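Putative Glycosidase (Bacteroides thetaiotaomicron, PDB 3R67) is a putative glycosidase of unproven function that probably adopts the five-bladed beta-propeller fold of its relatives. Local coordinates at residues Trp12-Phe17 with Gln333-Tyr338; Pro304-Glu309 with Leu337-Ala342. All blocks are in the same frame, centred on the assembly; numbering follows the deposited sequence.

Contact 1: residues Trp12-Phe17 with Gln333-Tyr338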
loop_
_atom_site.group_PDB
_atom_site.type_symbol
_atom_site.label_atom_id
_atom_site.label_comp_id
_atom_site.label_asym_id
_atom_site.label_seq_id
_atom_site.Cartn_x
_atom_site.Cartn_y
_atom_site.Cartn_z
ATOM N N TRP A 12 -0.049 9.218 -20.808
ATOM C CA TRP A 12 0.645 9.439 -19.520
ATOM C C TRP A 12 0.489 8.218 -18.568
ATOM O O TRP A 12 1.256 8.076 -17.610
ATOM C CB TRP A 12 0.149 10.712 -18.801
ATOM C CG TRP A 12 -1.324 10.766 -18.485
ATOM C CD1 TRP A 12 -2.274 11.438 -19.183
ATOM C CD2 TRP A 12 -2.001 10.176 -17.362
ATOM N NE1 TRP A 12 -3.493 11.323 -18.561
ATOM C CE2 TRP A 12 -3.363 10.520 -17.464
ATOM C CE3 TRP A 12 -1.591 9.381 -16.279
ATOM C CZ2 TRP A 12 -4.323 10.076 -16.541
ATOM C CZ3 TRP A 12 -2.549 8.928 -15.383
ATOM C CH2 TRP A 12 -3.892 9.289 -15.508
ATOM N N ALA A 13 -0.537 7.384 -18.802
ATOM C CA ALA A 13 -0.863 6.238 -17.949
ATOM C C ALA A 13 0.012 5.046 -18.238
ATOM O O ALA A 13 0.364 4.780 -19.385
ATOM C CB ALA A 13 -2.321 5.844 -18.153
ATOM N N TRP A 14 0.336 4.311 -17.190
ATOM C CA TRP A 14 1.059 3.023 -17.233
ATOM C C TRP A 14 0.017 1.922 -17.163
ATOM O O TRP A 14 -0.243 1.386 -16.087
ATOM C CB TRP A 14 2.087 2.932 -16.097
ATOM C CG TRP A 14 3.206 3.926 -16.131
ATOM C CD1 TRP A 14 3.391 4.949 -17.020
ATOM C CD2 TRP A 14 4.296 3.992 -15.212
ATOM N NE1 TRP A 14 4.541 5.638 -16.717
ATOM C CE2 TRP A 14 5.117 5.075 -15.609
ATOM C CE3 TRP A 14 4.657 3.242 -14.080
ATOM C CZ2 TRP A 14 6.303 5.403 -14.939
ATOM C CZ3 TRP A 14 5.814 3.591 -13.398
ATOM C CH2 TRP A 14 6.615 4.669 -13.822
ATOM N N ALA A 15 -0.677 1.710 -18.269
ATOM C CA ALA A 15 -1.817 0.804 -18.342
ATOM C C ALA A 15 -1.431 -0.649 -18.644
ATOM O O ALA A 15 -2.090 -1.561 -18.148
ATOM C CB ALA A 15 -2.761 1.286 -19.421
ATOM N N ASP A 16 -0.367 -0.864 -19.412
ATOM C CA ASP A 16 0.050 -2.170 -19.912
ATOM C C ASP A 16 0.755 -3.067 -18.818
ATOM O O ASP A 16 1.805 -3.668 -19.098
ATOM C CB ASP A 16 0.996 -1.973 -21.119
ATOM C CG ASP A 16 1.225 -3.216 -21.967
ATOM O OD1 ASP A 16 0.303 -4.075 -22.035
ATOM O OD2 ASP A 16 2.309 -3.312 -22.601
ATOM N N PHE A 17 0.133 -3.216 -17.614
ATOM C CA PHE A 17 0.605 -4.160 -16.600
ATOM C C PHE A 17 0.004 -5.508 -16.914
ATOM O O PHE A 17 -1.219 -5.623 -17.003
ATOM C CB PHE A 17 0.306 -3.732 -15.157
ATOM C CG PHE A 17 1.235 -2.691 -14.594
ATOM C CD1 PHE A 17 2.479 -3.045 -14.082
ATOM C CD2 PHE A 17 0.847 -1.360 -14.527
ATOM C CE1 PHE A 17 3.352 -2.072 -13.570
ATOM C CE2 PHE A 17 1.706 -0.390 -13.979
ATOM C CZ PHE A 17 2.955 -0.754 -13.513
ATOM N N GLN A 333 14.945 -2.968 -15.781
ATOM C CA GLN A 333 14.296 -2.130 -16.807
ATOM C C GLN A 333 12.795 -2.458 -17.027
ATOM O O GLN A 333 12.235 -2.141 -18.084
ATOM C CB GLN A 333 15.023 -2.241 -18.151
ATOM C CG GLN A 333 16.531 -1.927 -18.108
ATOM C CD GLN A 333 16.981 -0.925 -17.069
ATOM O OE1 GLN A 333 16.651 0.261 -17.098
ATOM N NE2 GLN A 333 17.671 -1.428 -16.059
ATOM N N LYS A 334 12.129 -2.981 -16.003
ATOM C CA LYS A 334 10.689 -3.238 -16.025
ATOM C C LYS A 334 10.090 -2.813 -14.698
ATOM O O LYS A 334 10.808 -2.776 -13.706
ATOM C CB LYS A 334 10.370 -4.722 -16.323
ATOM C CG LYS A 334 10.757 -5.181 -17.714
ATOM C CD LYS A 334 10.385 -6.627 -17.902
ATOM C CE LYS A 334 10.765 -7.144 -19.264
ATOM N NZ LYS A 334 10.428 -8.585 -19.410
ATOM N N TRP A 335 8.784 -2.494 -14.683
ATOM C CA TRP A 335 8.046 -2.140 -13.476
ATOM C C TRP A 335 7.235 -3.323 -13.004
ATOM O O TRP A 335 6.494 -3.925 -13.793
ATOM C CB TRP A 335 7.146 -0.922 -13.703
ATOM C CG TRP A 335 7.919 0.351 -13.866
ATOM C CD1 TRP A 335 8.328 0.925 -15.034
ATOM C CD2 TRP A 335 8.377 1.211 -12.809
ATOM N NE1 TRP A 335 9.007 2.094 -14.771
ATOM C CE2 TRP A 335 9.053 2.294 -13.413
ATOM C CE3 TRP A 335 8.276 1.171 -11.398
ATOM C CZ2 TRP A 335 9.628 3.335 -12.659
ATOM C CZ3 TRP A 335 8.846 2.203 -10.651
ATOM C CH2 TRP A 335 9.492 3.278 -11.280
ATOM N N TYR A 336 7.403 -3.678 -11.716
ATOM C CA TYR A 336 6.727 -4.802 -11.063
ATOM C C TYR A 336 5.749 -4.260 -10.045
ATOM O O TYR A 336 6.144 -3.541 -9.133
ATOM C CB TYR A 336 7.756 -5.757 -10.413
ATOM C CG TYR A 336 8.640 -6.434 -11.435
ATOM C CD1 TYR A 336 9.726 -5.769 -11.998
ATOM C CD2 TYR A 336 8.383 -7.734 -11.853
ATOM C CE1 TYR A 336 10.527 -6.377 -12.954
ATOM C CE2 TYR A 336 9.196 -8.360 -12.792
ATOM C CZ TYR A 336 10.262 -7.672 -13.350
ATOM O OH TYR A 336 11.056 -8.264 -14.302
ATOM N N LEU A 337 4.467 -4.568 -10.242
ATOM C CA LEU A 337 3.353 -4.110 -9.404
ATOM C C LEU A 337 2.869 -5.272 -8.543
ATOM O O LEU A 337 2.436 -6.297 -9.083
ATOM C CB LEU A 337 2.227 -3.550 -10.314
ATOM C CG LEU A 337 1.020 -2.877 -9.631
ATOM C CD1 LEU A 337 1.435 -1.608 -8.893
ATOM C CD2 LEU A 337 -0.029 -2.507 -10.649
ATOM N N TYR A 338 2.969 -5.121 -7.213
ATOM C CA TYR A 338 2.589 -6.164 -6.259
ATOM C C TYR A 338 1.267 -5.799 -5.617
ATOM O O TYR A 338 1.032 -4.634 -5.284
ATOM C CB TYR A 338 3.693 -6.381 -5.210
ATOM C CG TYR A 338 4.972 -6.825 -5.879
ATOM C CD1 TYR A 338 5.203 -8.165 -6.163
ATOM C CD2 TYR A 338 5.897 -5.895 -6.339
ATOM C CE1 TYR A 338 6.364 -8.575 -6.815
ATOM C CE2 TYR A 338 7.071 -6.291 -6.972
ATOM C CZ TYR A 338 7.287 -7.628 -7.236
ATOM O OH TYR A 338 8.415 -8.003 -7.921
#
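An apolar seam between the N-terminal loop and the middle strand of a three-stranded antiparallel sheet is built here from Trp14, Phe17, Trp335 and Leu337. Trp335 offers one face of its indole to the benzo end of Trp14: CH2 of Trp14 comes within 3.4 Å of Trp335 CE2, and its CZ3 lies over the centre of the same ring system. The two planes are inclined at 42°, an oblique pairing, neither a stack nor edge-to-face. Trp14 CG is anti to its own carbonyl carbon (chi1 -64°), which carries the indole out toward the strand.

Phe17 packs farther along the strand. Its CE1 touches CB of Leu337 at 3.7 Å and also meets CB of Trp335. The Trp335 carbonyl O sits near the ring plane, at the edge, 3.7 Å from Phe17 CE1. One leucine branch covers a face of the phenyl: Leu337 CD2 stands 4.1 Å from the centroid, only 9° off the normal, a CH-pi contact. Tyr351 of the adjacent strand stacks on Trp14 and also meets Phe17, and Leu260 and Leu262 of strand 258-266 pack against the same loop.

Across these two segments the chemistry is aromatic and aliphatic packing, with no polar bond between them, so this stretch of loop meets the strand through shape and dispersion, while Trp14 O is hydrogen-bonded to Gln286 NE2 of strand 282-289.

Contact 2: residues Pro304-Glu309 with Leu337-Ala342; sequences PFYIPE and LYYGCA
Tyr339 OH takes the hydrogen bond donated by Tyr306 OH, 2.7 Å away, and is also hydrogen-bonded to Glu313 OE2, so two groups grip this buried phenolic oxygen. Glu313 also uses its OE1, which accepts a hydrogen bond from the backbone N of Glu309, tying the loop to the short helix 311-314.

The rings meet as well. Tyr306 turns its edge to the face of Tyr339 in a T-shaped (edge-to-face) arrangement, planes at 68° and centroids 5.1 Å apart. The contact falls toward the rim of Tyr339: CE2 of Tyr306 reaches Tyr339 CZ at 3.5 Å. With chi1 at 58°, Tyr339 places CG between its backbone N and carbonyl carbon, a turn that leaves one face of its ring to Tyr306. Hydroxyl bond and ring contact together limit how far either phenol can swing.

Beside this pair, Phe305 directs its ring edge at the leucine branch, CZ to Leu337 CD2 being 4.0 Å, the two side chains arriving from opposite directions.

Backbone bonds from Phe305 and Tyr306 to Ala284 fasten the loop along strand 282-289. The whole joins the sheet containing that strand to the sheet of strand 334-341, a blade-to-blade interface of the kind found in beta-propellers.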
loop_
_atom_site.group_PDB
_atom_site.type_symbol
_atom_site.label_atom_id
_atom_site.label_comp_id
_atom_site.label_asym_id
_atom_site.label_seq_id
_atom_site.Cartn_x
_atom_site.Cartn_y
_atom_site.Cartn_z
ATOM N N PRO A 304 -10.869 1.584 -14.923
ATOM C CA PRO A 304 -9.681 1.024 -14.248
ATOM C C PRO A 304 -8.677 0.412 -15.236
ATOM O O PRO A 304 -9.103 -0.097 -16.276
ATOM C CB PRO A 304 -10.265 -0.048 -13.334
ATOM C CG PRO A 304 -11.585 -0.402 -13.933
ATOM C CD PRO A 304 -12.094 0.821 -14.599
ATOM N N PHE A 305 -7.355 0.466 -14.915
ATOM C CA PHE A 305 -6.326 -0.122 -15.784
ATOM C C PHE A 305 -6.083 -1.581 -15.397
ATOM O O PHE A 305 -5.539 -2.343 -16.184
ATOM C CB PHE A 305 -5.006 0.676 -15.727
ATOM C CG PHE A 305 -4.169 0.485 -14.481
ATOM C CD1 PHE A 305 -4.428 1.219 -13.330
ATOM C CD2 PHE A 305 -3.085 -0.383 -14.481
ATOM C CE1 PHE A 305 -3.638 1.061 -12.186
ATOM C CE2 PHE A 305 -2.304 -0.557 -13.329
ATOM C CZ PHE A 305 -2.584 0.172 -12.191
ATOM N N TYR A 306 -6.445 -1.949 -14.165
ATOM C CA TYR A 306 -6.234 -3.286 -13.633
ATOM C C TYR A 306 -7.474 -3.736 -12.876
ATOM O O TYR A 306 -8.019 -2.974 -12.088
ATOM C CB TYR A 306 -4.996 -3.272 -12.739
ATOM C CG TYR A 306 -4.289 -4.598 -12.741
ATOM C CD1 TYR A 306 -3.490 -4.983 -13.820
ATOM C CD2 TYR A 306 -4.402 -5.472 -11.662
ATOM C CE1 TYR A 306 -2.859 -6.225 -13.845
ATOM C CE2 TYR A 306 -3.743 -6.702 -11.661
ATOM C CZ TYR A 306 -2.972 -7.073 -12.756
ATOM O OH TYR A 306 -2.312 -8.278 -12.757
ATOM N N ILE A 307 -7.969 -4.939 -13.170
ATOM C CA ILE A 307 -9.210 -5.451 -12.588
ATOM C C ILE A 307 -9.042 -6.917 -12.169
ATOM O O ILE A 307 -8.216 -7.617 -12.781
ATOM C CB ILE A 307 -10.436 -5.307 -13.584
ATOM C CG1 ILE A 307 -10.355 -6.257 -14.799
ATOM C CG2 ILE A 307 -10.693 -3.871 -14.020
ATOM C CD1 ILE A 307 -11.724 -6.429 -15.607
ATOM N N PRO A 308 -9.870 -7.435 -11.208
ATOM C CA PRO A 308 -9.773 -8.860 -10.851
ATOM C C PRO A 308 -10.098 -9.742 -12.064
ATOM O O PRO A 308 -11.117 -9.544 -12.723
ATOM C CB PRO A 308 -10.804 -9.004 -9.720
ATOM C CG PRO A 308 -10.941 -7.630 -9.152
ATOM C CD PRO A 308 -10.897 -6.765 -10.380
ATOM N N GLU A 309 -9.206 -10.689 -12.383
ATOM C CA GLU A 309 -9.339 -11.523 -13.583
ATOM C C GLU A 309 -9.120 -13.013 -13.274
ATOM O O GLU A 309 -9.790 -13.857 -13.853
ATOM C CB GLU A 309 -8.299 -11.034 -14.600
ATOM C CG GLU A 309 -8.503 -11.440 -16.044
ATOM C CD GLU A 309 -7.610 -10.632 -16.969
ATOM O OE1 GLU A 309 -7.826 -9.401 -17.122
ATOM O OE2 GLU A 309 -6.689 -11.245 -17.553
ATOM N N LEU A 337 4.467 -4.568 -10.242
ATOM C CA LEU A 337 3.353 -4.110 -9.404
ATOM C C LEU A 337 2.869 -5.272 -8.543
ATOM O O LEU A 337 2.436 -6.297 -9.083
ATOM C CB LEU A 337 2.227 -3.550 -10.314
ATOM C CG LEU A 337 1.020 -2.877 -9.631
ATOM C CD1 LEU A 337 1.435 -1.608 -8.893
ATOM C CD2 LEU A 337 -0.029 -2.507 -10.649
ATOM N N TYR A 338 2.969 -5.121 -7.213
ATOM C CA TYR A 338 2.589 -6.164 -6.259
ATOM C C TYR A 338 1.267 -5.799 -5.617
ATOM O O TYR A 338 1.032 -4.634 -5.284
ATOM C CB TYR A 338 3.693 -6.381 -5.210
ATOM C CG TYR A 338 4.972 -6.825 -5.879
ATOM C CD1 TYR A 338 5.203 -8.165 -6.163
ATOM C CD2 TYR A 338 5.897 -5.895 -6.339
ATOM C CE1 TYR A 338 6.364 -8.575 -6.815
ATOM C CE2 TYR A 338 7.071 -6.291 -6.972
ATOM C CZ TYR A 338 7.287 -7.628 -7.236
ATOM O OH TYR A 338 8.415 -8.003 -7.921
ATOM N N TYR A 339 0.367 -6.791 -5.526
ATOM C CA TYR A 339 -0.975 -6.502 -5.055
ATOM C C TYR A 339 -1.604 -7.678 -4.312
ATOM O O TYR A 339 -1.210 -8.836 -4.479
ATOM C CB TYR A 339 -1.879 -6.111 -6.258
ATOM C CG TYR A 339 -1.990 -7.140 -7.358
ATOM C CD1 TYR A 339 -1.080 -7.165 -8.414
ATOM C CD2 TYR A 339 -3.057 -8.033 -7.399
ATOM C CE1 TYR A 339 -1.209 -8.076 -9.465
ATOM C CE2 TYR A 339 -3.200 -8.945 -8.446
ATOM C CZ TYR A 339 -2.271 -8.962 -9.476
ATOM O OH TYR A 339 -2.425 -9.837 -10.521
ATOM N N GLY A 340 -2.604 -7.339 -3.509
ATOM C CA GLY A 340 -3.377 -8.318 -2.760
ATOM C C GLY A 340 -4.492 -8.830 -3.630
ATOM O O GLY A 340 -5.087 -8.056 -4.383
ATOM N N CYS A 341 -4.776 -10.132 -3.529
ATOM C CA CYS A 341 -5.813 -10.811 -4.312
ATOM C C CYS A 341 -6.910 -11.240 -3.399
ATOM O O CYS A 341 -6.709 -12.199 -2.642
ATOM C CB CYS A 341 -5.227 -12.007 -5.063
ATOM S SG CYS A 341 -3.762 -11.624 -6.031
ATOM N N ALA A 342 -8.058 -10.518 -3.448
ATOM C CA ALA A 342 -9.278 -10.749 -2.669
ATOM C C ALA A 342 -8.954 -10.990 -1.163
ATOM O O ALA A 342 -9.570 -11.844 -0.534
ATOM C CB ALA A 342 -10.038 -11.936 -3.248
#

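Overall arrangement
Contacts 1 and 2 lie along the same strand, 334-341, with their centres about 12 Å apart, and share Leu337, whose CD2 serves both phenylalanines. The two loops also touch each other directly: Phe17 CD2 is 3.5 Å from Phe305 CE2, and Phe17 O comes to 3.6 Å from Tyr306 CE1, so 12-17 and 304-309 pack side by side against the strand. Contact 1 has no hydrogen bond between its segments, whereas contact 2 adds a buried hydroxyl pair near the strand's end. Both are buried and lie on the same side of the chain's centre. A bound 1,2-ethanediol, probably from the crystallisation liquor, is about 6 Å from the Phe305 side chain.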